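Local coordinates for protein fructose-bisphosphate aldolase (Thermus caldophilus, PDB 2FJK) that belongs to the class II aldolase family of TIM-barrel proteins and carries 1,3-dihydroxyacetonephosphate in its pocket, at residues T4-L9 / P202-L207; R113-V118 / V129-G134; M27-A32 / E286-V291. All blocks are in the same frame, centred on the assembly; numbering follows the deposited sequence.

Contact 1: residues T4-L9 / P202-L207; sequences TGLEIL and PAPLVL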
loop_
_atom_site.group_PDB
_atom_site.type_symbol
_atom_site.label_atom_id
_atom_site.label_comp_id
_atom_site.label_asym_id
_atom_site.label_seq_id
_atom_site.Cartn_x
_atom_site.Cartn_y
_atom_site.Cartn_z
ATOM N N THR A 4 8.533 -11.969 -10.860
ATOM C CA THR A 4 9.987 -11.828 -10.817
ATOM C C THR A 4 10.578 -11.774 -12.221
ATOM O O THR A 4 11.717 -11.333 -12.419
ATOM C CB THR A 4 10.661 -12.982 -10.040
ATOM O OG1 THR A 4 10.446 -14.220 -10.723
ATOM C CG2 THR A 4 10.101 -13.066 -8.634
ATOM N N GLY A 5 9.810 -12.223 -13.199
ATOM C CA GLY A 5 10.302 -12.172 -14.558
ATOM C C GLY A 5 10.942 -13.445 -15.074
ATOM O O GLY A 5 10.856 -13.725 -16.267
ATOM N N LEU A 6 11.587 -14.212 -14.197
ATOM C CA LEU A 6 12.225 -15.457 -14.622
ATOM C C LEU A 6 11.208 -16.264 -15.415
ATOM O O LEU A 6 11.522 -16.786 -16.487
ATOM C CB LEU A 6 12.717 -16.257 -13.412
ATOM C CG LEU A 6 13.268 -17.670 -13.658
ATOM C CD1 LEU A 6 14.345 -17.656 -14.740
ATOM C CD2 LEU A 6 13.821 -18.228 -12.351
ATOM N N GLU A 7 9.985 -16.342 -14.898
ATOM C CA GLU A 7 8.920 -17.074 -15.574
ATOM C C GLU A 7 8.546 -16.330 -16.852
ATOM O O GLU A 7 8.242 -16.945 -17.874
ATOM C CB GLU A 7 7.699 -17.213 -14.660
ATOM C CG GLU A 7 7.973 -17.948 -13.344
ATOM C CD GLU A 7 8.510 -19.362 -13.539
ATOM O OE1 GLU A 7 9.659 -19.513 -14.003
ATOM O OE2 GLU A 7 7.779 -20.327 -13.224
ATOM N N ILE A 8 8.567 -15.002 -16.789
ATOM C CA ILE A 8 8.275 -14.188 -17.962
ATOM C C ILE A 8 9.313 -14.520 -19.032
ATOM O O ILE A 8 8.974 -14.868 -20.160
ATOM C CB ILE A 8 8.424 -12.677 -17.675
ATOM C CG1 ILE A 8 7.456 -12.231 -16.589
ATOM C CG2 ILE A 8 8.184 -11.889 -18.949
ATOM C CD1 ILE A 8 7.468 -10.733 -16.377
ATOM N N LEU A 9 10.586 -14.396 -18.654
ATOM C CA LEU A 9 11.709 -14.642 -19.554
ATOM C C LEU A 9 11.886 -16.097 -19.992
ATOM O O LEU A 9 12.240 -16.353 -21.139
ATOM C CB LEU A 9 13.019 -14.123 -18.932
ATOM C CG LEU A 9 13.302 -12.606 -18.814
ATOM C CD1 LEU A 9 12.579 -11.838 -19.923
ATOM C CD2 LEU A 9 12.863 -12.086 -17.457
ATOM N N PRO A 202 21.504 -22.102 -20.965
ATOM C CA PRO A 202 20.059 -22.288 -21.132
ATOM C C PRO A 202 19.213 -21.160 -20.539
ATOM O O PRO A 202 18.152 -20.834 -21.067
ATOM C CB PRO A 202 19.811 -23.627 -20.449
ATOM C CG PRO A 202 20.809 -23.607 -19.336
ATOM C CD PRO A 202 22.053 -23.089 -20.017
ATOM N N ALA A 203 19.688 -20.565 -19.450
ATOM C CA ALA A 203 18.974 -19.473 -18.794
ATOM C C ALA A 203 18.617 -18.377 -19.794
ATOM O O ALA A 203 19.244 -18.252 -20.839
ATOM C CB ALA A 203 19.819 -18.901 -17.682
ATOM N N PRO A 204 17.582 -17.581 -19.498
ATOM C CA PRO A 204 17.235 -16.522 -20.448
ATOM C C PRO A 204 18.354 -15.494 -20.625
ATOM O O PRO A 204 19.031 -15.135 -19.666
ATOM C CB PRO A 204 15.952 -15.927 -19.861
ATOM C CG PRO A 204 15.957 -16.352 -18.436
ATOM C CD PRO A 204 16.555 -17.718 -18.454
ATOM N N LEU A 205 18.560 -15.049 -21.860
ATOM C CA LEU A 205 19.596 -14.064 -22.163
ATOM C C LEU A 205 19.048 -12.653 -22.202
ATOM O O LEU A 205 17.881 -12.444 -22.532
ATOM C CB LEU A 205 20.261 -14.380 -23.504
ATOM C CG LEU A 205 20.951 -15.740 -23.613
ATOM C CD1 LEU A 205 21.565 -15.922 -24.992
ATOM C CD2 LEU A 205 22.008 -15.895 -22.531
ATOM N N VAL A 206 19.908 -11.687 -21.892
ATOM C CA VAL A 206 19.515 -10.284 -21.851
ATOM C C VAL A 206 20.358 -9.368 -22.726
ATOM O O VAL A 206 21.588 -9.447 -22.730
ATOM C CB VAL A 206 19.577 -9.761 -20.411
ATOM C CG1 VAL A 206 18.921 -8.384 -20.325
ATOM C CG2 VAL A 206 18.916 -10.760 -19.490
ATOM N N LEU A 207 19.684 -8.478 -23.448
ATOM C CA LEU A 207 20.355 -7.549 -24.342
ATOM C C LEU A 207 20.134 -6.087 -23.953
ATOM O O LEU A 207 19.031 -5.568 -24.081
ATOM C CB LEU A 207 19.856 -7.771 -25.773
ATOM C CG LEU A 207 20.584 -7.046 -26.903
ATOM C CD1 LEU A 207 22.029 -7.527 -26.953
ATOM C CD2 LEU A 207 19.881 -7.327 -28.224
#
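Pro-204 sets the CB and CG atoms of its ring against the first turn of helix 6-14, where Leu-9 and Leu-6 receive it. Outward from the backbone, the ring meets the helix atom by atom. Pro-204 CB lies 3.6 Å from Leu-9 CB, and the same Pro-204 CB also comes within 3.9 Å of the carbonyl oxygen Leu-9 O. One atom further on, Pro-204 CG is still pressed to the helix, 3.7 Å from Leu-9 CB, and it reaches Leu-6 as well, with Leu-6 CD1 4.2 Å from Pro-204 CG. The ring thus spans two positions on one face of the helix, a turn apart. Leu-9 offers only the root of its side chain here: chi1 of -72° sets CG beside its own backbone N, and the side chain also packs on Val-19 and Lys-249. Leu-6 works the other way, holding CG opposite its backbone N (chi1 173°), which brings the methyl CD1 round to the proline. In the TIM barrel of class II aldolases this is the end remote from the ligand. Pro-204 stands just before strand 205-207, whose far end leads into the pocket residues His-208 and Gly-209, and helix 6-14, which begins just after its N-cap Gly-5, lies across the near end. A proline suits this entry, being compact, apolar and rigid, and its ring also touches Tyr-169 and Ala-248.

Contact 2: residues R113-V118 / V129-G134; sequences RETKRV and VEAELG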
loop_
_atom_site.group_PDB
_atom_site.type_symbol
_atom_site.label_atom_id
_atom_site.label_comp_id
_atom_site.label_asym_id
_atom_site.label_seq_id
_atom_site.Cartn_x
_atom_site.Cartn_y
_atom_site.Cartn_z
ATOM N N ARG A 113 32.439 -13.380 -7.491
ATOM C CA ARG A 113 32.323 -13.148 -6.056
ATOM C C ARG A 113 31.188 -12.186 -5.724
ATOM O O ARG A 113 30.292 -12.509 -4.943
ATOM C CB ARG A 113 33.627 -12.577 -5.514
ATOM C CG ARG A 113 33.598 -12.235 -4.032
ATOM C CD ARG A 113 34.724 -11.271 -3.714
ATOM N NE ARG A 113 35.976 -11.722 -4.308
ATOM C CZ ARG A 113 36.966 -10.913 -4.667
ATOM N NH1 ARG A 113 36.852 -9.602 -4.492
ATOM N NH2 ARG A 113 38.066 -11.418 -5.212
ATOM N N GLU A 114 31.241 -10.997 -6.314
ATOM C CA GLU A 114 30.220 -9.980 -6.082
ATOM C C GLU A 114 28.828 -10.479 -6.490
ATOM O O GLU A 114 27.886 -10.407 -5.714
ATOM C CB GLU A 114 30.567 -8.712 -6.865
ATOM C CG GLU A 114 31.774 -7.950 -6.339
ATOM C CD GLU A 114 31.447 -7.139 -5.103
ATOM O OE1 GLU A 114 30.379 -6.492 -5.086
ATOM O OE2 GLU A 114 32.259 -7.132 -4.154
ATOM N N THR A 115 28.715 -10.985 -7.714
ATOM C CA THR A 115 27.447 -11.493 -8.235
ATOM C C THR A 115 26.836 -12.555 -7.329
ATOM O O THR A 115 25.648 -12.478 -6.976
ATOM C CB THR A 115 27.634 -12.085 -9.654
ATOM O OG1 THR A 115 28.060 -11.044 -10.541
ATOM C CG2 THR A 115 26.341 -12.689 -10.180
ATOM N N LYS A 116 27.656 -13.533 -6.945
ATOM C CA LYS A 116 27.218 -14.623 -6.084
ATOM C C LYS A 116 26.656 -14.104 -4.763
ATOM O O LYS A 116 25.670 -14.624 -4.248
ATOM C CB LYS A 116 28.383 -15.569 -5.806
ATOM C CG LYS A 116 27.984 -16.880 -5.156
ATOM C CD LYS A 116 29.233 -17.669 -4.755
ATOM C CE LYS A 116 28.888 -18.941 -4.002
ATOM N NZ LYS A 116 30.077 -19.439 -3.247
ATOM N N ARG A 117 27.300 -13.083 -4.213
ATOM C CA ARG A 117 26.852 -12.489 -2.961
ATOM C C ARG A 117 25.457 -11.887 -3.146
ATOM O O ARG A 117 24.639 -11.888 -2.229
ATOM C CB ARG A 117 27.821 -11.390 -2.533
ATOM C CG ARG A 117 27.515 -10.794 -1.177
ATOM C CD ARG A 117 28.378 -9.573 -0.914
ATOM N NE ARG A 117 28.334 -9.180 0.490
ATOM C CZ ARG A 117 28.802 -8.028 0.953
ATOM N NH1 ARG A 117 29.346 -7.153 0.118
ATOM N NH2 ARG A 117 28.727 -7.751 2.247
ATOM N N VAL A 118 25.205 -11.366 -4.343
ATOM C CA VAL A 118 23.928 -10.754 -4.671
ATOM C C VAL A 118 22.852 -11.809 -4.839
ATOM O O VAL A 118 21.713 -11.607 -4.440
ATOM C CB VAL A 118 24.031 -9.911 -5.976
ATOM C CG1 VAL A 118 22.632 -9.573 -6.499
ATOM C CG2 VAL A 118 24.809 -8.625 -5.700
ATOM N N VAL A 129 17.928 -12.630 -10.012
ATOM C CA VAL A 129 19.132 -11.856 -10.275
ATOM C C VAL A 129 19.650 -11.955 -11.695
ATOM O O VAL A 129 19.751 -13.046 -12.262
ATOM C CB VAL A 129 20.268 -12.296 -9.335
ATOM C CG1 VAL A 129 21.571 -11.611 -9.713
ATOM C CG2 VAL A 129 19.900 -11.968 -7.909
ATOM N N GLU A 130 19.966 -10.801 -12.270
ATOM C CA GLU A 130 20.535 -10.757 -13.604
ATOM C C GLU A 130 22.000 -10.387 -13.397
ATOM O O GLU A 130 22.327 -9.605 -12.503
ATOM C CB GLU A 130 19.872 -9.680 -14.468
ATOM C CG GLU A 130 20.379 -9.702 -15.903
ATOM C CD GLU A 130 19.837 -8.570 -16.754
ATOM O OE1 GLU A 130 18.605 -8.372 -16.781
ATOM O OE2 GLU A 130 20.649 -7.883 -17.406
ATOM N N ALA A 131 22.881 -10.955 -14.203
ATOM C CA ALA A 131 24.298 -10.644 -14.089
ATOM C C ALA A 131 24.865 -10.491 -15.486
ATOM O O ALA A 131 24.331 -11.052 -16.442
ATOM C CB ALA A 131 25.017 -11.755 -13.346
ATOM N N GLU A 132 25.937 -9.723 -15.621
ATOM C CA GLU A 132 26.520 -9.558 -16.938
ATOM C C GLU A 132 27.995 -9.914 -17.004
ATOM O O GLU A 132 28.759 -9.662 -16.072
ATOM C CB GLU A 132 26.285 -8.133 -17.459
ATOM C CG GLU A 132 26.823 -7.016 -16.593
ATOM C CD GLU A 132 26.275 -5.652 -17.015
ATOM O OE1 GLU A 132 26.404 -5.282 -18.208
ATOM O OE2 GLU A 132 25.710 -4.951 -16.145
ATOM N N LEU A 133 28.368 -10.528 -18.119
ATOM C CA LEU A 133 29.739 -10.933 -18.385
ATOM C C LEU A 133 30.123 -10.291 -19.713
ATOM O O LEU A 133 29.417 -10.445 -20.713
ATOM C CB LEU A 133 29.822 -12.453 -18.499
ATOM C CG LEU A 133 31.208 -13.072 -18.639
ATOM C CD1 LEU A 133 32.106 -12.668 -17.451
ATOM C CD2 LEU A 133 31.049 -14.583 -18.712
ATOM N N GLY A 134 31.237 -9.567 -19.720
ATOM C CA GLY A 134 31.670 -8.895 -20.931
ATOM C C GLY A 134 31.220 -7.448 -20.875
ATOM O O GLY A 134 30.175 -7.147 -20.305
#
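The beta-alpha-beta unit made of strand 98-101, helix 108-124 and strand 128-133 is bound together here by two pairs of small side chains, Thr-115 on Ala-131 and Val-118 on Val-129. Helix and strand run in opposing directions, so the later helix residue meets the earlier strand residue. A step of three along the helix matches a step of two along the strand, because alternate strand residues face the same side. At Thr-115 the methyl does the touching: CG2 lies 3.6 Å from Ala-131 CB, set anti to the backbone N, while OG1 (chi1 -63°) stays beside that N. The hydroxyl is thereby left pointing back along its own helix, where it hydrogen-bonds to Asn-111 O, and threonine can bury its polar atom without any partner on the strand. Alanine fits opposite it because its single methyl lets the helix come near; the two CA atoms, Thr-115 CA and Ala-131 CA, are 6.7 Å apart. The valines meet with their branches crossing obliquely. Val-118 CG1 settles between both methyls of its partner, 3.9 Å from Val-129 CG2 and 4.0 Å from Val-129 CG1. Ile-101, on the unit's first strand, touches both Thr-115 and Val-118, and Phe-161 of helix 155-164 touches Thr-115 and Ala-131, carrying the apolar layer beyond the unit. Glu-130 and Glu-132 point from the other face of the strand, away from the helix, and Glu-130 OE1 there forms a salt bridge with Lys-249 NZ. Beta-branched and small apolar residues toward the helix, polar ones toward the inside: such is the division of a strand in a TIM barrel.

Contact 3: residues M27-A32 / E286-V291; sequences MEFTQA and EAVKEV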
loop_
_atom_site.group_PDB
_atom_site.type_symbol
_atom_site.label_atom_id
_atom_site.label_comp_id
_atom_site.label_asym_id
_atom_site.label_seq_id
_atom_site.Cartn_x
_atom_site.Cartn_y
_atom_site.Cartn_z
HETATM N N MSE A 27 6.190 9.441 -13.146
HETATM C CA MSE A 27 4.833 8.963 -13.376
HETATM C C MSE A 27 4.519 8.783 -14.866
HETATM O O MSE A 27 4.143 7.701 -15.295
HETATM C CB MSE A 27 3.812 9.931 -12.778
HETATM C CG MSE A 27 2.383 9.380 -12.767
HETATM SE SE MSE A 27 1.118 10.737 -12.206
HETATM C CE MSE A 27 1.873 11.111 -10.464
ATOM N N GLU A 28 4.688 9.842 -15.647
ATOM C CA GLU A 28 4.392 9.781 -17.083
ATOM C C GLU A 28 5.004 8.598 -17.829
ATOM O O GLU A 28 4.338 7.970 -18.664
ATOM C CB GLU A 28 4.802 11.090 -17.766
ATOM C CG GLU A 28 3.825 12.254 -17.510
ATOM C CD GLU A 28 4.139 13.056 -16.251
ATOM O OE1 GLU A 28 4.882 12.550 -15.380
ATOM O OE2 GLU A 28 3.634 14.195 -16.132
ATOM N N PHE A 29 6.268 8.289 -17.545
ATOM C CA PHE A 29 6.910 7.163 -18.217
ATOM C C PHE A 29 6.322 5.845 -17.743
ATOM O O PHE A 29 6.150 4.921 -18.539
ATOM C CB PHE A 29 8.417 7.138 -17.970
ATOM C CG PHE A 29 9.207 8.073 -18.848
ATOM C CD1 PHE A 29 9.173 9.445 -18.644
ATOM C CD2 PHE A 29 10.001 7.572 -19.870
ATOM C CE1 PHE A 29 9.916 10.301 -19.438
ATOM C CE2 PHE A 29 10.750 8.423 -20.673
ATOM C CZ PHE A 29 10.707 9.788 -20.456
ATOM N N THR A 30 6.003 5.753 -16.453
ATOM C CA THR A 30 5.462 4.508 -15.933
ATOM C C THR A 30 4.085 4.210 -16.504
ATOM O O THR A 30 3.766 3.061 -16.804
ATOM C CB THR A 30 5.353 4.509 -14.409
ATOM O OG1 THR A 30 6.604 4.896 -13.834
ATOM C CG2 THR A 30 5.008 3.108 -13.928
ATOM N N GLN A 31 3.270 5.249 -16.652
ATOM C CA GLN A 31 1.928 5.090 -17.200
ATOM C C GLN A 31 1.993 4.643 -18.656
ATOM O O GLN A 31 1.289 3.707 -19.068
ATOM C CB GLN A 31 1.169 6.411 -17.130
ATOM C CG GLN A 31 1.019 6.960 -15.727
ATOM C CD GLN A 31 0.286 8.285 -15.722
ATOM O OE1 GLN A 31 0.708 9.242 -16.370
ATOM N NE2 GLN A 31 -0.818 8.344 -14.997
ATOM N N ALA A 32 2.827 5.333 -19.434
ATOM C CA ALA A 32 2.983 5.022 -20.855
ATOM C C ALA A 32 3.408 3.569 -21.052
ATOM O O ALA A 32 2.824 2.839 -21.861
ATOM C CB ALA A 32 4.008 5.957 -21.494
ATOM N N GLU A 286 2.482 10.306 -24.402
ATOM C CA GLU A 286 1.793 9.573 -25.454
ATOM C C GLU A 286 2.795 9.060 -26.496
ATOM O O GLU A 286 2.666 7.937 -26.981
ATOM C CB GLU A 286 0.744 10.471 -26.119
ATOM C CG GLU A 286 0.030 9.830 -27.296
ATOM C CD GLU A 286 -0.776 8.618 -26.893
ATOM O OE1 GLU A 286 -1.129 7.821 -27.781
ATOM O OE2 GLU A 286 -1.058 8.467 -25.687
ATOM N N ALA A 287 3.795 9.872 -26.834
ATOM C CA ALA A 287 4.785 9.429 -27.810
ATOM C C ALA A 287 5.606 8.281 -27.243
ATOM O O ALA A 287 6.057 7.409 -27.988
ATOM C CB ALA A 287 5.711 10.574 -28.216
ATOM N N VAL A 288 5.807 8.275 -25.928
ATOM C CA VAL A 288 6.577 7.201 -25.317
ATOM C C VAL A 288 5.784 5.908 -25.387
ATOM O O VAL A 288 6.327 4.840 -25.675
ATOM C CB VAL A 288 6.907 7.498 -23.841
ATOM C CG1 VAL A 288 7.447 6.237 -23.172
ATOM C CG2 VAL A 288 7.944 8.621 -23.753
ATOM N N LYS A 289 4.490 6.016 -25.111
ATOM C CA LYS A 289 3.604 4.860 -25.140
ATOM C C LYS A 289 3.634 4.224 -26.525
ATOM O O LYS A 289 3.709 3.001 -26.652
ATOM C CB LYS A 289 2.180 5.293 -24.795
ATOM C CG LYS A 289 1.150 4.198 -24.801
ATOM C CD LYS A 289 -0.206 4.788 -24.426
ATOM C CE LYS A 289 -1.343 3.805 -24.661
ATOM N NZ LYS A 289 -2.628 4.380 -24.176
ATOM N N GLU A 290 3.584 5.058 -27.560
ATOM C CA GLU A 290 3.602 4.550 -28.927
ATOM C C GLU A 290 4.926 3.864 -29.231
ATOM O O GLU A 290 4.966 2.860 -29.945
ATOM C CB GLU A 290 3.346 5.680 -29.927
ATOM C CG GLU A 290 1.934 6.264 -29.830
ATOM C CD GLU A 290 0.855 5.191 -29.894
ATOM O OE1 GLU A 290 0.792 4.458 -30.902
ATOM O OE2 GLU A 290 0.069 5.073 -28.928
ATOM N N VAL A 291 6.010 4.403 -28.680
ATOM C CA VAL A 291 7.323 3.813 -28.897
ATOM C C VAL A 291 7.338 2.438 -28.260
ATOM O O VAL A 291 7.762 1.457 -28.879
ATOM C CB VAL A 291 8.458 4.662 -28.267
ATOM C CG1 VAL A 291 9.757 3.845 -28.220
ATOM C CG2 VAL A 291 8.663 5.930 -29.080
#
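Val-288 and Lys-289 of helix 277-299 meet Phe-29 and Ala-32 of helix 27-38. Along 286-291, Val-288 is the first to touch, and its two methyls go to different partners. CG1 lies 3.8 Å from Ala-32 CB, whereas CG2 rests over one face of the phenyl ring, 4.2 Å from Phe-29 CE2. The ring also meets that of Phe-260 in helix 254-270, so the valine branch fills its place among aromatic neighbours. Next comes Lys-289, whose backbone is reached directly: Ala-32 CB is 3.6 Å from Lys-289 N. Alanine permits this, with Ala-32 CA and Lys-289 CA only 4.3 Å apart. The two short segments cross at -37°, their axes approaching to 8.6 Å, in the layer of helices around the TIM barrel, where a C-terminal helix packs on the one that follows strand 19-23. The aliphatic part of Lys-289 then passes alongside, CG lying 3.6 Å from Ala-32 O. Fully extended (chi1 179°), the chain carries NZ onward to salt bridges with Glu-35 and Glu-39, further along helix 27-38. Beyond it Val-291 turns to Leu-256 and Ala-259, joining the segment to helix 254-270.

Overall arrangement
All three contacts belong to one TIM-barrel domain. Contacts 1 and 2 are neighbours, with centres 15 Å apart, and they touch where Val-206 CG1 packs against Glu-130 OE2 at 3.4 Å. Contact 3 stands apart: its centre is 24 Å from that of contact 1 and 31 Å from that of contact 2, which lies on the opposite side of the chain's centre. Along the sequence, contact 2 is nested within the loops closed by both others, whereas contacts 1 and 3 interleave. None of the three contacts touches the ligand closely: the bound 1,3-dihydroxyacetonephosphate is about 10 Å from the side chain of Phe-29 and about 13 Å from those of Leu-9 and Ala-131.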